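Long-range contact in tricorn protease (Thermoplasma acidophilum, PDB 1K32), which cleaves peptides as a serine protease, probably acting downstream of the proteasome in protein breakdown, with beta-propeller domains thought to gate substrate: residues A112-T124 and C135-L149. Numbering follows the deposited sequence.
Sequences AGFDPDGNLIIST and CLYRVENDGINFVPL
The ring of Y137 has the carbonyl oxygens of T124 and I122 at its edge, T124 O in plane, while T124 CG2 meets it obliquely, 3.8 Å from Y137 CE2. The phenol suits this place because its OH reaches Q128 and a water that also bonds T124 O. The guanidinium of R138 has V147 CB over one face, offset toward its rim. Its chain runs extended to CD, past N119 to within 3.5 Å of D115 OD1; the bend at chi3 (64°) then turns the guanidinium, which forms a long salt bridge with E140, while D115 is a nearby charge not in contact. F146 receives the end of I122 obliquely, with I122 CD1 3.5 Å from F146 CE2. In I122, CG1 sits between the backbone N and the carbonyl carbon (chi1 59°), which sends CD1 to the ring and leaves CG2 3.7 Å from V139 CG2; a beta-branched residue suits an extended strand, and here its two branches reach separate neighbours. Replacing I122 by alanine is likely to open a gap between F146 and V139, each losing the branch that packs on it. On the other face I121 CD1 packs 3.6 Å from R138 CA, and L136 CD2 touches A112 CB. Backbone hydrogen bonds join the two antiparallel strands: V139 N to L120 O is nearly straight (175°), and I122 and Y137 bond each other both ways. These are the inner strands of a four-stranded sheet, as in a propeller blade, flanked by strands 110-114 and 145-148. I121 and L136 pack on I157 of strand 156-160, whereas L120 and I122 lie against F84 and L82 of strand 79-86, so the hairpin is sandwiched between neighbouring sheets.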
ATOM      1  N   ALA A 112     -32.765   1.276 -60.574  1.00 16.18           N
ATOM      2  CA  ALA A 112     -33.436   0.126 -61.177  1.00 18.54           C
ATOM      3  C   ALA A 112     -34.031   0.464 -62.541  1.00 20.56           C
ATOM      4  O   ALA A 112     -34.192  -0.417 -63.396  1.00 20.82           O
ATOM      5  CB  ALA A 112     -34.528  -0.376 -60.244  1.00 16.13           C
ATOM      6  N   GLY A 113     -34.355   1.742 -62.735  1.00 18.25           N
ATOM      7  CA  GLY A 113     -34.941   2.187 -63.982  1.00 20.96           C
ATOM      8  C   GLY A 113     -35.664   3.514 -63.812  1.00 22.17           C
ATOM      9  O   GLY A 113     -35.571   4.157 -62.760  1.00 21.19           O
ATOM     10  N   PHE A 114     -36.364   3.939 -64.857  1.00 21.09           N
ATOM     11  CA  PHE A 114     -37.110   5.186 -64.815  1.00 21.86           C
ATOM     12  C   PHE A 114     -38.507   4.943 -65.364  1.00 23.83           C
ATOM     13  O   PHE A 114     -38.667   4.296 -66.406  1.00 21.19           O
ATOM     14  CB  PHE A 114     -36.407   6.266 -65.636  1.00 23.01           C
ATOM     15  CG  PHE A 114     -34.994   6.521 -65.220  1.00 23.19           C
ATOM     16  CD1 PHE A 114     -33.955   5.754 -65.741  1.00 22.51           C
ATOM     17  CD2 PHE A 114     -34.693   7.525 -64.296  1.00 23.98           C
ATOM     18  CE1 PHE A 114     -32.635   5.979 -65.352  1.00 21.82           C
ATOM     19  CE2 PHE A 114     -33.383   7.758 -63.902  1.00 21.35           C
ATOM     20  CZ  PHE A 114     -32.346   6.981 -64.434  1.00 25.38           C
ATOM     21  N   ASP A 115     -39.515   5.461 -64.665  1.00 23.40           N
ATOM     22  CA  ASP A 115     -40.878   5.268 -65.097  1.00 26.91           C
ATOM     23  C   ASP A 115     -41.192   6.186 -66.277  1.00 28.08           C
ATOM     24  O   ASP A 115     -40.375   7.026 -66.651  1.00 25.40           O
ATOM     25  CB  ASP A 115     -41.851   5.476 -63.916  1.00 29.03           C
ATOM     26  CG  ASP A 115     -41.977   6.926 -63.489  1.00 29.94           C
ATOM     27  OD1 ASP A 115     -42.420   7.159 -62.347  1.00 33.63           O
ATOM     28  OD2 ASP A 115     -41.659   7.829 -64.285  1.00 28.22           O
ATOM     29  N   PRO A 116     -42.366   6.015 -66.896  1.00 29.60           N
ATOM     30  CA  PRO A 116     -42.760   6.843 -68.042  1.00 31.77           C
ATOM     31  C   PRO A 116     -42.714   8.357 -67.796  1.00 33.10           C
ATOM     32  O   PRO A 116     -42.461   9.115 -68.724  1.00 34.43           O
ATOM     33  CB  PRO A 116     -44.164   6.338 -68.361  1.00 33.43           C
ATOM     34  CG  PRO A 116     -44.077   4.885 -67.984  1.00 32.15           C
ATOM     35  CD  PRO A 116     -43.363   4.961 -66.648  1.00 29.50           C
ATOM     36  N   ASP A 117     -42.956   8.789 -66.560  1.00 33.57           N
ATOM     37  CA  ASP A 117     -42.923  10.212 -66.219  1.00 34.44           C
ATOM     38  C   ASP A 117     -41.485  10.710 -66.064  1.00 34.07           C
ATOM     39  O   ASP A 117     -41.239  11.908 -65.960  1.00 33.13           O
ATOM     40  CB  ASP A 117     -43.698  10.465 -64.918  1.00 36.55           C
ATOM     41  CG  ASP A 117     -45.213  10.372 -65.103  1.00 39.71           C
ATOM     42  OD1 ASP A 117     -45.942  10.407 -64.088  1.00 44.48           O
ATOM     43  OD2 ASP A 117     -45.682  10.275 -66.255  1.00 40.42           O
ATOM     44  N   GLY A 118     -40.533   9.780 -66.053  1.00 33.76           N
ATOM     45  CA  GLY A 118     -39.137  10.149 -65.904  1.00 30.07           C
ATOM     46  C   GLY A 118     -38.635  10.100 -64.472  1.00 28.73           C
ATOM     47  O   GLY A 118     -37.514  10.528 -64.193  1.00 28.21           O
ATOM     48  N   ASN A 119     -39.449   9.583 -63.555  1.00 25.67           N
ATOM     49  CA  ASN A 119     -39.026   9.507 -62.161  1.00 25.50           C
ATOM     50  C   ASN A 119     -38.092   8.341 -61.908  1.00 23.01           C
ATOM     51  O   ASN A 119     -38.254   7.256 -62.475  1.00 21.33           O
ATOM     52  CB  ASN A 119     -40.232   9.380 -61.232  1.00 27.72           C
ATOM     53  CG  ASN A 119     -41.225  10.501 -61.422  1.00 30.60           C
ATOM     54  OD1 ASN A 119     -42.368  10.271 -61.814  1.00 33.58           O
ATOM     55  ND2 ASN A 119     -40.793  11.724 -61.153  1.00 33.82           N
ATOM     56  N   LEU A 120     -37.114   8.572 -61.041  1.00 21.37           N
ATOM     57  CA  LEU A 120     -36.151   7.543 -60.687  1.00 21.08           C
ATOM     58  C   LEU A 120     -36.786   6.420 -59.867  1.00 21.36           C
ATOM     59  O   LEU A 120     -37.537   6.675 -58.930  1.00 17.39           O
ATOM     60  CB  LEU A 120     -35.013   8.152 -59.877  1.00 23.18           C
ATOM     61  CG  LEU A 120     -33.990   7.171 -59.295  1.00 23.83           C
ATOM     62  CD1 LEU A 120     -33.321   6.403 -60.424  1.00 21.85           C
ATOM     63  CD2 LEU A 120     -32.952   7.941 -58.482  1.00 22.30           C
ATOM     64  N   ILE A 121     -36.495   5.180 -60.254  1.00 21.58           N
ATOM     65  CA  ILE A 121     -36.955   4.008 -59.518  1.00 19.81           C
ATOM     66  C   ILE A 121     -35.672   3.366 -59.009  1.00 19.37           C
ATOM     67  O   ILE A 121     -34.740   3.134 -59.786  1.00 17.35           O
ATOM     68  CB  ILE A 121     -37.681   2.963 -60.404  1.00 20.13           C
ATOM     69  CG1 ILE A 121     -38.873   3.606 -61.124  1.00 21.04           C
ATOM     70  CG2 ILE A 121     -38.157   1.801 -59.513  1.00 17.87           C
ATOM     71  CD1 ILE A 121     -39.905   4.196 -60.172  1.00 24.87           C
ATOM     72  N   ILE A 122     -35.617   3.096 -57.712  1.00 20.07           N
ATOM     73  CA  ILE A 122     -34.443   2.485 -57.129  1.00 18.49           C
ATOM     74  C   ILE A 122     -34.756   1.109 -56.607  1.00 19.37           C
ATOM     75  O   ILE A 122     -35.913   0.773 -56.355  1.00 18.11           O
ATOM     76  CB  ILE A 122     -33.844   3.322 -55.959  1.00 18.53           C
ATOM     77  CG1 ILE A 122     -34.870   3.506 -54.843  1.00 17.25           C
ATOM     78  CG2 ILE A 122     -33.339   4.649 -56.481  1.00 16.15           C
ATOM     79  CD1 ILE A 122     -34.290   4.239 -53.620  1.00 19.13           C
ATOM     80  N   SER A 123     -33.705   0.313 -56.463  1.00 18.76           N
ATOM     81  CA  SER A 123     -33.828  -1.037 -55.959  1.00 20.59           C
ATOM     82  C   SER A 123     -33.005  -1.082 -54.691  1.00 20.54           C
ATOM     83  O   SER A 123     -31.838  -0.705 -54.705  1.00 20.84           O
ATOM     84  CB  SER A 123     -33.277  -2.021 -56.975  1.00 21.29           C
ATOM     85  OG  SER A 123     -33.177  -3.298 -56.411  1.00 23.48           O
ATOM     86  N   THR A 124     -33.608  -1.521 -53.587  1.00 20.84           N
ATOM     87  CA  THR A 124     -32.867  -1.586 -52.334  1.00 20.80           C
ATOM     88  C   THR A 124     -33.479  -2.472 -51.257  1.00 21.12           C
ATOM     89  O   THR A 124     -34.706  -2.606 -51.139  1.00 19.43           O
ATOM     90  CB  THR A 124     -32.632  -0.162 -51.743  1.00 18.54           C
ATOM     91  OG1 THR A 124     -31.853  -0.269 -50.553  1.00 18.64           O
ATOM     92  CG2 THR A 124     -33.955   0.516 -51.406  1.00 20.29           C
ATOM     93  N   CYS A 135     -36.176  -4.381 -52.860  1.00 21.65           N
ATOM     94  CA  CYS A 135     -37.463  -3.880 -53.315  1.00 23.68           C
ATOM     95  C   CYS A 135     -37.376  -2.611 -54.150  1.00 22.03           C
ATOM     96  O   CYS A 135     -36.407  -1.871 -54.055  1.00 21.55           O
ATOM     97  CB  CYS A 135     -38.371  -3.649 -52.098  1.00 24.14           C
ATOM     98  SG  CYS A 135     -38.716  -5.189 -51.209  1.00 33.87           S
ATOM     99  N   LEU A 136     -38.403  -2.373 -54.967  1.00 22.68           N
ATOM    100  CA  LEU A 136     -38.472  -1.190 -55.830  1.00 20.91           C
ATOM    101  C   LEU A 136     -39.243  -0.037 -55.192  1.00 22.15           C
ATOM    102  O   LEU A 136     -40.299  -0.241 -54.587  1.00 22.68           O
ATOM    103  CB  LEU A 136     -39.147  -1.542 -57.154  1.00 19.28           C
ATOM    104  CG  LEU A 136     -38.449  -2.618 -57.990  1.00 21.15           C
ATOM    105  CD1 LEU A 136     -39.254  -2.890 -59.242  1.00 17.72           C
ATOM    106  CD2 LEU A 136     -37.034  -2.157 -58.334  1.00 19.03           C
ATOM    107  N   TYR A 137     -38.714   1.174 -55.345  1.00 21.72           N
ATOM    108  CA  TYR A 137     -39.349   2.370 -54.811  1.00 22.80           C
ATOM    109  C   TYR A 137     -39.211   3.516 -55.814  1.00 24.16           C
ATOM    110  O   TYR A 137     -38.177   3.653 -56.475  1.00 23.81           O
ATOM    111  CB  TYR A 137     -38.668   2.812 -53.506  1.00 25.04           C
ATOM    112  CG  TYR A 137     -38.651   1.788 -52.399  1.00 25.01           C
ATOM    113  CD1 TYR A 137     -39.568   1.857 -51.348  1.00 25.24           C
ATOM    114  CD2 TYR A 137     -37.704   0.757 -52.390  1.00 25.82           C
ATOM    115  CE1 TYR A 137     -39.540   0.931 -50.311  1.00 23.76           C
ATOM    116  CE2 TYR A 137     -37.669  -0.176 -51.357  1.00 25.30           C
ATOM    117  CZ  TYR A 137     -38.587  -0.079 -50.321  1.00 25.74           C
ATOM    118  OH  TYR A 137     -38.540  -0.975 -49.291  1.00 23.25           O
ATOM    119  N   ARG A 138     -40.256   4.328 -55.943  1.00 22.22           N
ATOM    120  CA  ARG A 138     -40.179   5.489 -56.816  1.00 21.79           C
ATOM    121  C   ARG A 138     -39.639   6.579 -55.904  1.00 21.14           C
ATOM    122  O   ARG A 138     -40.131   6.744 -54.793  1.00 20.03           O
ATOM    123  CB  ARG A 138     -41.552   5.914 -57.338  1.00 21.73           C
ATOM    124  CG  ARG A 138     -41.474   7.221 -58.110  1.00 22.71           C
ATOM    125  CD  ARG A 138     -42.756   7.584 -58.844  1.00 28.33           C
ATOM    126  NE  ARG A 138     -43.874   7.829 -57.936  1.00 29.35           N
ATOM    127  CZ  ARG A 138     -44.740   6.898 -57.566  1.00 29.39           C
ATOM    128  NH1 ARG A 138     -45.726   7.196 -56.736  1.00 29.49           N
ATOM    129  NH2 ARG A 138     -44.621   5.668 -58.045  1.00 32.13           N
ATOM    130  N   VAL A 139     -38.628   7.309 -56.358  1.00 19.71           N
ATOM    131  CA  VAL A 139     -38.049   8.357 -55.537  1.00 19.95           C
ATOM    132  C   VAL A 139     -38.791   9.679 -55.736  1.00 22.21           C
ATOM    133  O   VAL A 139     -39.142  10.047 -56.862  1.00 21.56           O
ATOM    134  CB  VAL A 139     -36.558   8.571 -55.866  1.00 20.64           C
ATOM    135  CG1 VAL A 139     -35.973   9.641 -54.935  1.00 17.57           C
ATOM    136  CG2 VAL A 139     -35.797   7.241 -55.726  1.00 16.12           C
ATOM    137  N   GLU A 140     -39.007  10.393 -54.637  1.00 21.24           N
ATOM    138  CA  GLU A 140     -39.705  11.665 -54.686  1.00 23.06           C
ATOM    139  C   GLU A 140     -38.919  12.766 -53.979  1.00 23.80           C
ATOM    140  O   GLU A 140     -38.276  12.533 -52.951  1.00 20.84           O
ATOM    141  CB  GLU A 140     -41.100  11.536 -54.045  1.00 21.92           C
ATOM    142  CG  GLU A 140     -42.070  10.635 -54.801  1.00 25.93           C
ATOM    143  CD  GLU A 140     -43.489  10.619 -54.213  1.00 25.29           C
ATOM    144  OE1 GLU A 140     -44.434  10.307 -54.955  1.00 28.78           O
ATOM    145  OE2 GLU A 140     -43.672  10.900 -53.016  1.00 28.01           O
ATOM    146  N   ASN A 141     -38.982  13.968 -54.549  1.00 26.05           N
ATOM    147  CA  ASN A 141     -38.325  15.136 -53.974  1.00 28.45           C
ATOM    148  C   ASN A 141     -36.894  14.846 -53.590  1.00 26.83           C
ATOM    149  O   ASN A 141     -36.487  15.127 -52.462  1.00 25.89           O
ATOM    150  CB  ASN A 141     -39.057  15.594 -52.712  1.00 32.27           C
ATOM    151  CG  ASN A 141     -40.496  15.888 -52.954  1.00 37.10           C
ATOM    152  OD1 ASN A 141     -40.824  16.749 -53.766  1.00 41.69           O
ATOM    153  ND2 ASN A 141     -41.383  15.185 -52.245  1.00 40.78           N
ATOM    154  N   ASP A 142     -36.135  14.272 -54.514  1.00 26.33           N
ATOM    155  CA  ASP A 142     -34.741  13.958 -54.256  1.00 25.51           C
ATOM    156  C   ASP A 142     -34.492  13.178 -52.968  1.00 25.08           C
ATOM    157  O   ASP A 142     -33.550  13.478 -52.234  1.00 25.18           O
ATOM    158  CB  ASP A 142     -33.922  15.247 -54.228  1.00 28.40           C
ATOM    159  CG  ASP A 142     -33.989  16.010 -55.540  1.00 30.16           C
ATOM    160  OD1 ASP A 142     -33.499  17.157 -55.573  1.00 31.16           O
ATOM    161  OD2 ASP A 142     -34.529  15.470 -56.531  1.00 29.23           O
ATOM    162  N   GLY A 143     -35.328  12.182 -52.685  1.00 22.92           N
ATOM    163  CA  GLY A 143     -35.121  11.388 -51.482  1.00 23.06           C
ATOM    164  C   GLY A 143     -35.934  11.744 -50.245  1.00 22.64           C
ATOM    165  O   GLY A 143     -35.773  11.110 -49.213  1.00 22.40           O
ATOM    166  N   ILE A 144     -36.807  12.743 -50.334  1.00 24.03           N
ATOM    167  CA  ILE A 144     -37.622  13.122 -49.174  1.00 25.77           C
ATOM    168  C   ILE A 144     -38.584  11.994 -48.821  1.00 24.20           C
ATOM    169  O   ILE A 144     -38.890  11.758 -47.651  1.00 22.56           O
ATOM    170  CB  ILE A 144     -38.479  14.405 -49.441  1.00 27.98           C
ATOM    171  CG1 ILE A 144     -37.575  15.623 -49.680  1.00 29.81           C
ATOM    172  CG2 ILE A 144     -39.429  14.663 -48.250  1.00 26.06           C
ATOM    173  CD1 ILE A 144     -36.811  16.116 -48.452  1.00 30.99           C
ATOM    174  N   ASN A 145     -39.049  11.292 -49.844  1.00 24.37           N
ATOM    175  CA  ASN A 145     -40.003  10.211 -49.651  1.00 25.43           C
ATOM    176  C   ASN A 145     -39.776   9.087 -50.663  1.00 25.14           C
ATOM    177  O   ASN A 145     -39.323   9.325 -51.781  1.00 26.63           O
ATOM    178  CB  ASN A 145     -41.428  10.774 -49.789  1.00 26.12           C
ATOM    179  CG  ASN A 145     -42.510   9.732 -49.545  1.00 28.78           C
ATOM    180  OD1 ASN A 145     -42.601   9.147 -48.461  1.00 28.57           O
ATOM    181  ND2 ASN A 145     -43.342   9.499 -50.554  1.00 27.57           N
ATOM    182  N   PHE A 146     -40.075   7.858 -50.265  1.00 23.28           N
ATOM    183  CA  PHE A 146     -39.907   6.720 -51.163  1.00 23.60           C
ATOM    184  C   PHE A 146     -41.220   5.968 -51.202  1.00 24.04           C
ATOM    185  O   PHE A 146     -41.783   5.617 -50.163  1.00 24.63           O
ATOM    186  CB  PHE A 146     -38.789   5.788 -50.687  1.00 21.31           C
ATOM    187  CG  PHE A 146     -37.447   6.444 -50.614  1.00 22.14           C
ATOM    188  CD1 PHE A 146     -37.103   7.231 -49.517  1.00 21.29           C
ATOM    189  CD2 PHE A 146     -36.540   6.320 -51.664  1.00 20.14           C
ATOM    190  CE1 PHE A 146     -35.871   7.882 -49.472  1.00 21.36           C
ATOM    191  CE2 PHE A 146     -35.314   6.967 -51.628  1.00 19.23           C
ATOM    192  CZ  PHE A 146     -34.971   7.749 -50.536  1.00 17.82           C
ATOM    193  N   VAL A 147     -41.705   5.731 -52.413  1.00 22.79           N
ATOM    194  CA  VAL A 147     -42.964   5.048 -52.612  1.00 23.11           C
ATOM    195  C   VAL A 147     -42.697   3.652 -53.156  1.00 23.32           C
ATOM    196  O   VAL A 147     -42.184   3.502 -54.260  1.00 18.14           O
ATOM    197  CB  VAL A 147     -43.852   5.810 -53.624  1.00 23.20           C
ATOM    198  CG1 VAL A 147     -45.164   5.092 -53.781  1.00 21.08           C
ATOM    199  CG2 VAL A 147     -44.059   7.268 -53.169  1.00 22.41           C
ATOM    200  N   PRO A 148     -43.053   2.617 -52.384  1.00 23.50           N
ATOM    201  CA  PRO A 148     -42.846   1.226 -52.794  1.00 23.81           C
ATOM    202  C   PRO A 148     -43.768   0.831 -53.943  1.00 23.51           C
ATOM    203  O   PRO A 148     -44.945   1.199 -53.964  1.00 24.49           O
ATOM    204  CB  PRO A 148     -43.131   0.447 -51.507  1.00 23.41           C
ATOM    205  CG  PRO A 148     -44.202   1.264 -50.859  1.00 23.25           C
ATOM    206  CD  PRO A 148     -43.697   2.686 -51.058  1.00 24.44           C
ATOM    207  N   LEU A 149     -43.235   0.097 -54.910  1.00 22.91           N
ATOM    208  CA  LEU A 149     -44.047  -0.337 -56.040  1.00 20.58           C
ATOM    209  C   LEU A 149     -44.693  -1.663 -55.712  1.00 20.47           C
ATOM    210  O   LEU A 149     -45.631  -2.079 -56.374  1.00 20.20           O
ATOM    211  CB  LEU A 149     -43.190  -0.451 -57.303  1.00 22.24           C
ATOM    212  CG  LEU A 149     -42.436   0.829 -57.692  1.00 23.73           C
ATOM    213  CD1 LEU A 149     -41.940   0.686 -59.118  1.00 22.77           C
ATOM    214  CD2 LEU A 149     -43.349   2.061 -57.565  1.00 22.70           C
TER
HETATM  215  O   HOH W   1     -37.123  10.884 -59.273  1.00 31.10           O
HETATM  216  O   HOH W   2     -35.925  -1.710 -48.871  1.00 22.33           O